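Long-range contacts in beta-galactosidase (Trichoderma reesei, PDB 3OGR), which probably hydrolyses terminal non-reducing beta-D-galactose residues in beta-D-galactosides, as a member of glycosyl hydrolase family 35: residues H48-P53 against P117-E122; V232-H237 against P273-E278. All blocks are in the same frame, centred on the assembly; numbering follows the deposited sequence.

Interaction 1 of 2, residues H48-P53 against P117-E122; sequences HPFRLP and PYINAE. With GAL (beta-D-galactopyranose), chain E.
Arg-51 meets Ala-121 end-on, with both terminal nitrogens of its guanidinium closing on a single backbone oxygen. NH2 of Arg-51 donates to Ala-121 O at 2.8 Å and NH1 of Arg-51 to the same oxygen at 2.9 Å; neither bond is straight (148° and 140°), as expected when two donors share one acceptor. The oxygen lies in the guanidinium plane, and both nitrogens lie in its carbonyl plane. With its chain stretched out, the arginine spans the gap between loops whose CA atoms come no nearer than 9.3 Å, between His-48 and Ala-121. A third bond, from Arg-51 NH1 to His-48 ND1 (2.9 Å), is also nearly coplanar and, together with the bond from NE to Asn-329, holds the rotation of the guanidinium; the imidazole is held at its other nitrogen by Glu-46.

The apolar part is slight: CD1 of Ile-119 approaches CZ of Phe-50 from the opposite direction at 4.2 Å.

The gripped loop is also the sugar-binding one. Ala-121 N donates to O3 of the galactose (2.9 Å), Asn-120 ND2 reaches O4, and a kink at chi2 (75°) turns the carboxylate of Glu-122 to the sugar, where OE2 takes O4 (2.6 Å) and OE1 takes O6. Arg-51 is thus a second-shell residue, anchoring the carbonyl of a residue whose amide reads the ligand.

Both segments are loops following strands of the TIM barrel, 38-47 and 110-116. Strand 72-76 runs between these two in the sheet, and its Tyr-76 touches Phe-50, Ile-119 and Ala-121, while Tyr-342 lies against Arg-51 as a cation-pi partner.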
loop_
_atom_site.group_PDB
_atom_site.type_symbol
_atom_site.label_atom_id
_atom_site.label_comp_id
_atom_site.label_asym_id
_atom_site.label_seq_id
_atom_site.Cartn_x
_atom_site.Cartn_y
_atom_site.Cartn_z
ATOM N N HIS A 48 -0.956 -3.812 -3.638
ATOM C CA HIS A 48 -0.631 -3.726 -5.080
ATOM C C HIS A 48 0.407 -4.828 -5.411
ATOM O O HIS A 48 1.564 -4.708 -4.999
ATOM C CB HIS A 48 -0.069 -2.347 -5.442
ATOM C CG HIS A 48 -1.074 -1.258 -5.234
ATOM N ND1 HIS A 48 -0.746 0.093 -5.174
ATOM C CD2 HIS A 48 -2.422 -1.333 -5.080
ATOM C CE1 HIS A 48 -1.859 0.789 -4.972
ATOM N NE2 HIS A 48 -2.888 -0.052 -4.933
ATOM N N PRO A 49 -0.018 -5.856 -6.151
ATOM C CA PRO A 49 0.899 -7.014 -6.370
ATOM C C PRO A 49 2.204 -6.568 -7.028
ATOM O O PRO A 49 3.246 -7.125 -6.721
ATOM C CB PRO A 49 0.108 -7.976 -7.261
ATOM C CG PRO A 49 -1.089 -7.153 -7.805
ATOM C CD PRO A 49 -1.382 -6.021 -6.741
ATOM N N PHE A 50 2.161 -5.510 -7.875
ATOM C CA PHE A 50 3.394 -5.143 -8.582
ATOM C C PHE A 50 4.406 -4.434 -7.722
ATOM O O PHE A 50 5.562 -4.235 -8.137
ATOM C CB PHE A 50 3.059 -4.299 -9.820
ATOM C CG PHE A 50 2.207 -3.097 -9.470
ATOM C CD1 PHE A 50 2.852 -1.900 -9.003
ATOM C CD2 PHE A 50 0.791 -3.124 -9.562
ATOM C CE1 PHE A 50 2.076 -0.747 -8.634
ATOM C CE2 PHE A 50 0.035 -1.981 -9.224
ATOM C CZ PHE A 50 0.685 -0.780 -8.750
ATOM N N ARG A 51 4.007 -4.084 -6.516
ATOM C CA ARG A 51 4.924 -3.441 -5.561
ATOM C C ARG A 51 5.562 -4.456 -4.600
ATOM O O ARG A 51 6.353 -4.060 -3.727
ATOM C CB ARG A 51 4.163 -2.365 -4.772
ATOM C CG ARG A 51 4.124 -1.035 -5.586
ATOM C CD ARG A 51 3.114 -0.030 -4.980
ATOM N NE ARG A 51 3.509 1.339 -5.418
ATOM C CZ ARG A 51 2.629 2.309 -5.737
ATOM N NH1 ARG A 51 1.276 2.047 -5.851
ATOM N NH2 ARG A 51 3.090 3.541 -6.027
ATOM N N LEU A 52 5.335 -5.741 -4.841
ATOM C CA LEU A 52 5.997 -6.824 -4.031
ATOM C C LEU A 52 6.259 -7.967 -5.000
ATOM O O LEU A 52 5.428 -8.875 -5.141
ATOM C CB LEU A 52 5.092 -7.262 -2.877
ATOM C CG LEU A 52 5.667 -8.358 -1.984
ATOM C CD1 LEU A 52 7.062 -8.012 -1.423
ATOM C CD2 LEU A 52 4.722 -8.684 -0.860
ATOM N N PRO A 53 7.389 -7.902 -5.684
ATOM C CA PRO A 53 7.718 -8.919 -6.752
ATOM C C PRO A 53 8.327 -10.164 -6.111
ATOM O O PRO A 53 9.315 -10.724 -6.613
ATOM C CB PRO A 53 8.734 -8.152 -7.629
ATOM C CG PRO A 53 9.465 -7.248 -6.645
ATOM C CD PRO A 53 8.406 -6.816 -5.607
ATOM N N PRO A 117 -7.751 1.169 -17.268
ATOM C CA PRO A 117 -6.313 1.292 -17.581
ATOM C C PRO A 117 -5.580 2.369 -16.784
ATOM O O PRO A 117 -4.392 2.190 -16.521
ATOM C CB PRO A 117 -6.352 1.713 -19.080
ATOM C CG PRO A 117 -7.598 1.204 -19.638
ATOM C CD PRO A 117 -8.593 1.082 -18.482
ATOM N N TYR A 118 -6.252 3.479 -16.469
ATOM C CA TYR A 118 -5.597 4.501 -15.680
ATOM C C TYR A 118 -5.827 4.178 -14.189
ATOM O O TYR A 118 -6.958 3.934 -13.759
ATOM C CB TYR A 118 -6.216 5.899 -15.967
ATOM C CG TYR A 118 -5.433 6.963 -15.233
ATOM C CD1 TYR A 118 -4.115 7.258 -15.678
ATOM C CD2 TYR A 118 -5.935 7.570 -14.112
ATOM C CE1 TYR A 118 -3.352 8.175 -15.007
ATOM C CE2 TYR A 118 -5.153 8.497 -13.393
ATOM C CZ TYR A 118 -3.865 8.780 -13.879
ATOM O OH TYR A 118 -3.020 9.599 -13.159
ATOM N N ILE A 119 -4.726 4.197 -13.405
ATOM C CA ILE A 119 -4.842 3.864 -11.947
ATOM C C ILE A 119 -4.363 4.962 -10.989
ATOM O O ILE A 119 -4.724 4.948 -9.832
ATOM C CB ILE A 119 -4.101 2.482 -11.590
ATOM C CG1 ILE A 119 -2.609 2.571 -11.925
ATOM C CG2 ILE A 119 -4.806 1.345 -12.276
ATOM C CD1 ILE A 119 -1.811 1.473 -11.213
ATOM N N ASN A 120 -3.592 5.906 -11.508
ATOM C CA ASN A 120 -2.993 7.013 -10.694
ATOM C C ASN A 120 -1.967 6.350 -9.758
ATOM O O ASN A 120 -0.883 5.997 -10.247
ATOM C CB ASN A 120 -4.083 7.874 -9.973
ATOM C CG ASN A 120 -3.617 9.268 -9.695
ATOM O OD1 ASN A 120 -3.282 10.018 -10.649
ATOM N ND2 ASN A 120 -3.529 9.632 -8.363
ATOM N N ALA A 121 -2.276 6.169 -8.448
ATOM C CA ALA A 121 -1.529 5.201 -7.605
ATOM C C ALA A 121 -0.124 5.585 -7.250
ATOM O O ALA A 121 0.644 4.800 -6.668
ATOM C CB ALA A 121 -1.526 3.758 -8.201
ATOM N N GLU A 122 0.230 6.828 -7.536
ATOM C CA GLU A 122 1.645 7.297 -7.371
ATOM C C GLU A 122 2.637 6.394 -8.126
ATOM O O GLU A 122 3.784 6.249 -7.737
ATOM C CB GLU A 122 2.045 7.417 -5.883
ATOM C CG GLU A 122 1.258 8.619 -5.235
ATOM C CD GLU A 122 -0.207 8.349 -4.964
ATOM O OE1 GLU A 122 -0.520 7.342 -4.248
ATOM O OE2 GLU A 122 -1.081 9.180 -5.415
HETATM C C1 GAL E . -6.656 8.475 -4.781
HETATM C C2 GAL E . -6.260 7.702 -6.082
HETATM C C3 GAL E . -5.211 6.653 -5.773
HETATM C C4 GAL E . -4.013 7.296 -5.064
HETATM C C5 GAL E . -4.532 8.040 -3.836
HETATM C C6 GAL E . -3.456 8.862 -3.096
HETATM O O1 GAL E . -7.355 9.687 -5.062
HETATM O O2 GAL E . -7.425 7.045 -6.575
HETATM O O3 GAL E . -4.760 6.057 -6.981
HETATM O O4 GAL E . -3.437 8.225 -5.980
HETATM O O5 GAL E . -5.497 9.032 -4.240
HETATM O O6 GAL E . -2.480 7.964 -2.569
#

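Interaction 2 of 2, residues V232-H237 against P273-E278; sequences VDIYGH and PFSLVE. With GAL (beta-D-galactopyranose), chain E.
His-237 and Leu-276 are paired across two parallel strands, and the backbone carries the join. Two hydrogen bonds tie His-237 to the residues flanking Leu-276: its N donates to Ser-275 O at 3.2 Å, almost straight (168°), and its O accepts from Val-277 N at 3.0 Å, more bent. The CA of Leu-276 adds a CA-H...O contact to His-237 O.

Before the strand pairing, around Tyr-235 and Pro-273, water bridges the two segments. One water links Tyr-235 O to Ser-275 N; a second donates to both Tyr-235 O and Pro-273 O. Pro-273 O also accepts from OG of Ser-275 (2.8 Å), the hydroxyl lying above the carbonyl plane of Pro-273.

Among side chains, the His-237 ring packs on both Leu-276 and Phe-274. A chi1 of 72° swings the imidazole alongside Leu-276, and CE1 of His-237 comes within 3.3 Å of CD2 of Leu-276. NE2 of His-237 meets the edge of the Phe-274 ring at CE1 (3.5 Å), the two planes inclined at 40°. Elsewhere CG2 of Ile-234 touches OG of Ser-275, and CG2 of Val-277 rests on CA of Gly-236.

At the segment's end, Glu-278 OE2 accepts from galactose O2 (2.9 Å), while Arg-114 and Tyr-240 hold the carboxylate. Direct backbone bonds thus set the register at His-237, and bridging waters satisfy the buried carbonyls of Tyr-235 and Pro-273 further back.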
loop_
_atom_site.group_PDB
_atom_site.type_symbol
_atom_site.label_atom_id
_atom_site.label_comp_id
_atom_site.label_asym_id
_atom_site.label_seq_id
_atom_site.Cartn_x
_atom_site.Cartn_y
_atom_site.Cartn_z
ATOM N N VAL A 232 -22.294 2.507 -13.744
ATOM C CA VAL A 232 -21.853 1.256 -13.154
ATOM C C VAL A 232 -22.978 0.644 -12.321
ATOM O O VAL A 232 -24.081 1.238 -12.197
ATOM C CB VAL A 232 -20.518 1.432 -12.336
ATOM C CG1 VAL A 232 -19.375 1.818 -13.317
ATOM C CG2 VAL A 232 -20.714 2.434 -11.214
ATOM N N ASP A 233 -22.667 -0.487 -11.658
ATOM C CA ASP A 233 -23.687 -1.157 -10.878
ATOM C C ASP A 233 -23.803 -0.580 -9.486
ATOM O O ASP A 233 -24.886 -0.439 -8.964
ATOM C CB ASP A 233 -23.356 -2.641 -10.779
ATOM C CG ASP A 233 -23.393 -3.335 -12.105
ATOM O OD1 ASP A 233 -24.365 -3.110 -12.889
ATOM O OD2 ASP A 233 -22.482 -4.156 -12.355
ATOM N N ILE A 234 -22.652 -0.311 -8.845
ATOM C CA ILE A 234 -22.672 0.180 -7.460
ATOM C C ILE A 234 -21.826 1.465 -7.493
ATOM O O ILE A 234 -20.652 1.420 -7.921
ATOM C CB ILE A 234 -21.996 -0.865 -6.508
ATOM C CG1 ILE A 234 -22.892 -2.117 -6.446
ATOM C CG2 ILE A 234 -21.842 -0.200 -5.103
ATOM C CD1 ILE A 234 -22.216 -3.343 -5.788
ATOM N N TYR A 235 -22.437 2.570 -7.034
ATOM C CA TYR A 235 -21.704 3.828 -6.950
ATOM C C TYR A 235 -20.766 3.861 -5.741
ATOM O O TYR A 235 -21.216 3.664 -4.605
ATOM C CB TYR A 235 -22.756 5.002 -6.858
ATOM C CG TYR A 235 -22.037 6.330 -6.723
ATOM C CD1 TYR A 235 -21.415 6.957 -7.829
ATOM C CD2 TYR A 235 -21.989 6.979 -5.484
ATOM C CE1 TYR A 235 -20.744 8.154 -7.708
ATOM C CE2 TYR A 235 -21.307 8.196 -5.340
ATOM C CZ TYR A 235 -20.726 8.793 -6.479
ATOM O OH TYR A 235 -20.080 10.011 -6.344
ATOM N N GLY A 236 -19.481 4.096 -5.989
ATOM C CA GLY A 236 -18.529 4.196 -4.897
ATOM C C GLY A 236 -17.849 5.547 -4.968
ATOM O O GLY A 236 -17.800 6.191 -6.029
ATOM N N HIS A 237 -17.347 6.002 -3.814
ATOM C CA HIS A 237 -16.520 7.203 -3.835
ATOM C C HIS A 237 -15.391 7.079 -2.786
ATOM O O HIS A 237 -15.353 6.111 -2.007
ATOM C CB HIS A 237 -17.295 8.528 -3.662
ATOM C CG HIS A 237 -17.817 8.746 -2.271
ATOM N ND1 HIS A 237 -17.050 9.288 -1.248
ATOM C CD2 HIS A 237 -19.084 8.602 -1.770
ATOM C CE1 HIS A 237 -17.820 9.428 -0.156
ATOM N NE2 HIS A 237 -19.048 9.001 -0.452
ATOM N N PRO A 273 -25.304 -0.249 -2.007
ATOM C CA PRO A 273 -24.655 -0.122 -0.676
ATOM C C PRO A 273 -23.737 1.098 -0.596
ATOM O O PRO A 273 -22.984 1.365 -1.539
ATOM C CB PRO A 273 -23.782 -1.410 -0.569
ATOM C CG PRO A 273 -24.363 -2.345 -1.498
ATOM C CD PRO A 273 -24.890 -1.480 -2.677
ATOM N N PHE A 274 -23.752 1.738 0.545
ATOM C CA PHE A 274 -22.814 2.881 0.749
ATOM C C PHE A 274 -21.370 2.339 0.751
ATOM O O PHE A 274 -21.008 1.515 1.586
ATOM C CB PHE A 274 -23.150 3.683 2.010
ATOM C CG PHE A 274 -22.118 4.758 2.307
ATOM C CD1 PHE A 274 -21.537 5.549 1.279
ATOM C CD2 PHE A 274 -21.716 4.946 3.640
ATOM C CE1 PHE A 274 -20.586 6.539 1.568
ATOM C CE2 PHE A 274 -20.755 5.958 3.952
ATOM C CZ PHE A 274 -20.185 6.716 2.923
ATOM N N SER A 275 -20.595 2.807 -0.245
ATOM C CA SER A 275 -19.286 2.214 -0.555
ATOM C C SER A 275 -18.194 3.296 -0.557
ATOM O O SER A 275 -18.249 4.268 -1.342
ATOM C CB SER A 275 -19.348 1.571 -1.956
ATOM O OG SER A 275 -20.323 0.527 -1.940
ATOM N N LEU A 276 -17.195 3.071 0.258
ATOM C CA LEU A 276 -15.978 3.920 0.234
ATOM C C LEU A 276 -14.878 3.026 -0.336
ATOM O O LEU A 276 -14.319 2.142 0.348
ATOM C CB LEU A 276 -15.601 4.393 1.627
ATOM C CG LEU A 276 -16.606 5.438 2.227
ATOM C CD1 LEU A 276 -16.273 5.657 3.737
ATOM C CD2 LEU A 276 -16.545 6.804 1.439
ATOM N N VAL A 277 -14.636 3.214 -1.640
ATOM C CA VAL A 277 -13.750 2.319 -2.403
ATOM C C VAL A 277 -12.296 2.585 -2.087
ATOM O O VAL A 277 -11.438 1.727 -2.161
ATOM C CB VAL A 277 -14.111 2.408 -3.924
ATOM C CG1 VAL A 277 -13.093 1.590 -4.762
ATOM C CG2 VAL A 277 -15.494 1.810 -4.143
ATOM N N GLU A 278 -12.008 3.844 -1.688
ATOM C CA GLU A 278 -10.682 4.173 -1.081
ATOM C C GLU A 278 -10.932 5.105 0.078
ATOM O O GLU A 278 -11.494 6.205 -0.126
ATOM C CB GLU A 278 -9.778 4.922 -2.060
ATOM C CG GLU A 278 -9.412 4.108 -3.345
ATOM C CD GLU A 278 -8.607 4.949 -4.283
ATOM O OE1 GLU A 278 -7.907 5.883 -3.794
ATOM O OE2 GLU A 278 -8.658 4.697 -5.484
HETATM C C1 GAL E . -6.656 8.475 -4.781
HETATM C C2 GAL E . -6.260 7.702 -6.082
HETATM C C3 GAL E . -5.211 6.653 -5.773
HETATM C C4 GAL E . -4.013 7.296 -5.064
HETATM C C5 GAL E . -4.532 8.040 -3.836
HETATM C C6 GAL E . -3.456 8.862 -3.096
HETATM O O1 GAL E . -7.355 9.687 -5.062
HETATM O O2 GAL E . -7.425 7.045 -6.575
HETATM O O3 GAL E . -4.760 6.057 -6.981
HETATM O O4 GAL E . -3.437 8.225 -5.980
HETATM O O5 GAL E . -5.497 9.032 -4.240
HETATM O O6 GAL E . -2.480 7.964 -2.569
HETATM O O HOH W 1 -20.889 5.038 -2.175
HETATM O O HOH W 2 -23.585 3.103 -3.560
#

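How the interactions relate
Interactions 1 and 2 illustrate how a TIM barrel assembles one sugar site from distant pieces of chain. Their centres lie about 20 Å apart and their nearest atoms about 6 Å, so they do not touch; the galactose connects them. Interaction 1 bonds O3, O4 and O6 through residues 120-122, and interaction 2 contributes a bond from O2 to Glu-278. Tyr-76, itself bonded to the sugar, is near both, its side chain about 3 Å from those of His-48 and Glu-278. The footings differ: an arginine clamp between two loops in interaction 1, paired parallel strands in interaction 2. Tyr-344, Glu-180 and Asn-179 also hydrogen-bond the ligand.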